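PDB 6MCA: ankyrin repeat domain protein from Legionella pneumophila subsp. pneumophila, which is a bacterial effector, with ankyrin repeats and a cysteine protease-like region, and interacts with the host LARP7 component of the 7SK snRNP complex. Local coordinates for residues N28-H33 with I60-T65. Residues are numbered along the deposited sequence; the frame is centred on the assembly and turned at random.
Sequences NDIISH and IECAIT. With TLA (L(+)-tartaric acid), chain C.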
ATOM      1  N   ASN A  28      24.936 -17.135  -3.540  1.00 39.82           N
ATOM      2  CA  ASN A  28      24.672 -18.050  -4.644  1.00 32.93           C
ATOM      3  C   ASN A  28      24.511 -19.484  -4.157  1.00 36.27           C
ATOM      4  O   ASN A  28      23.745 -20.256  -4.745  1.00 42.02           O
ATOM      5  CB  ASN A  28      25.788 -17.958  -5.686  1.00 43.85           C
ATOM      6  CG  ASN A  28      25.823 -16.610  -6.386  1.00 64.63           C
ATOM      7  OD1 ASN A  28      24.810 -15.917  -6.478  1.00 46.48           O
ATOM      8  ND2 ASN A  28      26.996 -16.234  -6.884  1.00 77.87           N
ATOM      9  N   ASP A  29      25.223 -19.859  -3.090  1.00 38.73           N
ATOM     10  CA  ASP A  29      25.019 -21.172  -2.485  1.00 43.37           C
ATOM     11  C   ASP A  29      23.606 -21.299  -1.929  1.00 38.70           C
ATOM     12  O   ASP A  29      22.927 -22.310  -2.144  1.00 35.88           O
ATOM     13  CB  ASP A  29      26.049 -21.409  -1.379  1.00 33.72           C
ATOM     14  CG  ASP A  29      27.438 -21.677  -1.919  1.00 51.54           C
ATOM     15  OD1 ASP A  29      27.583 -21.832  -3.149  1.00 59.35           O
ATOM     16  OD2 ASP A  29      28.388 -21.733  -1.108  1.00 41.99           O
ATOM     17  N   ILE A  30      23.151 -20.275  -1.208  1.00 32.51           N
ATOM     18  CA  ILE A  30      21.821 -20.309  -0.604  1.00 35.03           C
ATOM     19  C   ILE A  30      20.744 -20.336  -1.683  1.00 36.74           C
ATOM     20  O   ILE A  30      19.787 -21.115  -1.607  1.00 36.36           O
ATOM     21  CB  ILE A  30      21.643 -19.114   0.350  1.00 33.84           C
ATOM     22  CG1 ILE A  30      22.531 -19.285   1.586  1.00 29.72           C
ATOM     23  CG2 ILE A  30      20.185 -18.948   0.748  1.00 18.67           C
ATOM     24  CD1 ILE A  30      22.508 -18.098   2.526  1.00 28.69           C
ATOM     25  N   ILE A  31      20.891 -19.494  -2.707  1.00 34.24           N
ATOM     26  CA  ILE A  31      19.900 -19.435  -3.780  1.00 34.57           C
ATOM     27  C   ILE A  31      19.824 -20.768  -4.513  1.00 35.36           C
ATOM     28  O   ILE A  31      18.741 -21.214  -4.914  1.00 39.16           O
ATOM     29  CB  ILE A  31      20.229 -18.271  -4.737  1.00 27.29           C
ATOM     30  CG1 ILE A  31      20.020 -16.930  -4.033  1.00 30.56           C
ATOM     31  CG2 ILE A  31      19.379 -18.346  -5.997  1.00 30.09           C
ATOM     32  CD1 ILE A  31      20.807 -15.795  -4.646  1.00 35.09           C
ATOM     33  N   SER A  32      20.964 -21.435  -4.683  1.00 37.93           N
ATOM     34  CA  SER A  32      21.017 -22.725  -5.360  1.00 29.99           C
ATOM     35  C   SER A  32      20.687 -23.895  -4.439  1.00 32.45           C
ATOM     36  O   SER A  32      20.866 -25.048  -4.846  1.00 35.27           O
ATOM     37  CB  SER A  32      22.399 -22.933  -5.984  1.00 35.34           C
ATOM     38  OG  SER A  32      22.669 -21.941  -6.959  1.00 49.96           O
ATOM     39  N   HIS A  33      20.225 -23.622  -3.217  1.00 39.04           N
ATOM     40  CA  HIS A  33      19.803 -24.651  -2.265  1.00 47.62           C
ATOM     41  C   HIS A  33      20.953 -25.565  -1.850  1.00 41.98           C
ATOM     42  O   HIS A  33      20.734 -26.716  -1.464  1.00 48.23           O
ATOM     43  CB  HIS A  33      18.633 -25.475  -2.813  1.00 44.77           C
ATOM     44  CG  HIS A  33      17.340 -24.724  -2.867  1.00 40.72           C
ATOM     45  ND1 HIS A  33      16.194 -25.173  -2.248  1.00 50.77           N
ATOM     46  CD2 HIS A  33      17.011 -23.555  -3.467  1.00 39.64           C
ATOM     47  CE1 HIS A  33      15.215 -24.311  -2.461  1.00 50.95           C
ATOM     48  NE2 HIS A  33      15.684 -23.321  -3.198  1.00 44.78           N
ATOM     49  N   ILE A  60      18.711 -13.453   5.669  1.00 25.55           N
ATOM     50  CA  ILE A  60      17.611 -12.933   4.864  1.00 20.39           C
ATOM     51  C   ILE A  60      17.474 -13.724   3.569  1.00 34.95           C
ATOM     52  O   ILE A  60      16.358 -13.938   3.082  1.00 29.78           O
ATOM     53  CB  ILE A  60      17.809 -11.427   4.606  1.00 25.49           C
ATOM     54  CG1 ILE A  60      17.704 -10.649   5.920  1.00 24.97           C
ATOM     55  CG2 ILE A  60      16.795 -10.910   3.599  1.00 32.14           C
ATOM     56  CD1 ILE A  60      17.793  -9.148   5.754  1.00 25.18           C
ATOM     57  N   GLU A  61      18.590 -14.183   2.996  1.00 25.43           N
ATOM     58  CA  GLU A  61      18.511 -15.071   1.839  1.00 30.24           C
ATOM     59  C   GLU A  61      17.789 -16.365   2.194  1.00 31.57           C
ATOM     60  O   GLU A  61      16.944 -16.847   1.428  1.00 34.95           O
ATOM     61  CB  GLU A  61      19.914 -15.371   1.308  1.00 25.83           C
ATOM     62  CG  GLU A  61      20.644 -14.167   0.736  1.00 35.15           C
ATOM     63  CD  GLU A  61      20.167 -13.791  -0.653  1.00 52.55           C
ATOM     64  OE1 GLU A  61      19.370 -14.554  -1.239  1.00 50.12           O
ATOM     65  OE2 GLU A  61      20.594 -12.733  -1.162  1.00 44.73           O
ATOM     66  N   CYS A  62      18.111 -16.941   3.357  1.00 26.16           N
ATOM     67  CA  CYS A  62      17.420 -18.144   3.811  1.00 26.40           C
ATOM     68  C   CYS A  62      15.928 -17.893   3.979  1.00 25.94           C
ATOM     69  O   CYS A  62      15.102 -18.734   3.608  1.00 36.21           O
ATOM     70  CB  CYS A  62      18.025 -18.628   5.128  1.00 24.54           C
ATOM     71  SG  CYS A  62      19.715 -19.230   4.993  1.00 35.54           S
ATOM     72  N   ALA A  63      15.565 -16.740   4.545  1.00 24.14           N
ATOM     73  CA  ALA A  63      14.154 -16.416   4.726  1.00 36.71           C
ATOM     74  C   ALA A  63      13.447 -16.260   3.384  1.00 30.81           C
ATOM     75  O   ALA A  63      12.329 -16.757   3.201  1.00 35.42           O
ATOM     76  CB  ALA A  63      14.010 -15.144   5.562  1.00 19.83           C
ATOM     77  N   ILE A  64      14.087 -15.579   2.431  1.00 34.82           N
ATOM     78  CA  ILE A  64      13.482 -15.370   1.119  1.00 30.24           C
ATOM     79  C   ILE A  64      13.289 -16.699   0.400  1.00 40.46           C
ATOM     80  O   ILE A  64      12.259 -16.927  -0.248  1.00 36.62           O
ATOM     81  CB  ILE A  64      14.340 -14.394   0.289  1.00 36.49           C
ATOM     82  CG1 ILE A  64      14.219 -12.972   0.840  1.00 31.77           C
ATOM     83  CG2 ILE A  64      13.938 -14.432  -1.180  1.00 25.73           C
ATOM     84  CD1 ILE A  64      15.033 -11.951   0.074  1.00 30.02           C
ATOM     85  N   THR A  65      14.262 -17.601   0.513  1.00 35.26           N
ATOM     86  CA  THR A  65      14.206 -18.877  -0.188  1.00 30.28           C
ATOM     87  C   THR A  65      13.602 -20.003   0.645  1.00 29.81           C
ATOM     88  O   THR A  65      13.586 -21.149   0.182  1.00 34.01           O
ATOM     89  CB  THR A  65      15.607 -19.281  -0.658  1.00 36.81           C
ATOM     90  OG1 THR A  65      16.486 -19.366   0.470  1.00 34.08           O
ATOM     91  CG2 THR A  65      16.152 -18.256  -1.643  1.00 32.34           C
TER
HETATM   92  O1  TLA C 502      14.333 -20.632  -3.856  1.00 41.14           O
HETATM   93  O11 TLA C 502      12.775 -19.106  -3.955  1.00 55.92           O
HETATM   94  C1  TLA C 502      13.148 -20.265  -3.631  1.00 59.04           C
HETATM   95  C2  TLA C 502      12.163 -21.223  -2.966  1.00 54.53           C
HETATM   96  O2  TLA C 502      12.858 -22.325  -2.453  1.00 56.86           O
HETATM   97  C3  TLA C 502      11.139 -21.701  -3.991  1.00 73.08           C
HETATM   98  O3  TLA C 502      11.608 -22.862  -4.618  1.00 73.38           O
HETATM   99  C4  TLA C 502       9.819 -22.003  -3.283  1.00 86.73           C
HETATM  100  O4  TLA C 502       9.431 -23.193  -3.159  1.00 71.71           O
HETATM  101  O41 TLA C 502       9.122 -21.061  -2.822  1.00 74.51           O
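Ile30 overlaps helix 58-65 with both of its branches. Its CG2, anti to the backbone N, lies 3.6 Å from Glu61 CB and 3.7 Å from Thr65 OG1, while CD1 at the end of the other branch reaches Cys62 SG at 3.9 Å. Ile70 of helix 68-76 touches both Ile30 and Cys62. Ile31 adds a van der Waals contact of an aliphatic branch: its CG1 sits 3.7 Å from Glu61 OE1, a carboxylate oxygen brought round by the bend at chi2 (-77°). Thr65 OG1 turns back into its own helix and donates to Glu61 O at 2.7 Å, from the opposite face of the carbonyl plane to the Thr65 amide; Ile30 therefore meets an oxygen already engaged. Helix 58-65 also meets helix 91-97, where Ile60, Ala63 and Ile64 touch Trp94, consistent with side-by-side helix stacking at the N-terminal end of the ankyrin region. A Schellman motif with His33 as C-prime residue ends helix 26-31. His33 NE2 donates to tartrate O1, nearly straight at 167°, and tartrate O2 donates to Thr65 O at 3.0 Å. Glu61 OE2 lies close to the like-charged Asp52 OD2, and the carboxylate might have a raised pKa. Direct contact is thus van der Waals, aliphatic carbon against carbon, sulfur and already-bonded or carboxylate oxygen; the polar link runs through a ligand, probably from the crystallisation liquor, that may be absent outside the crystal.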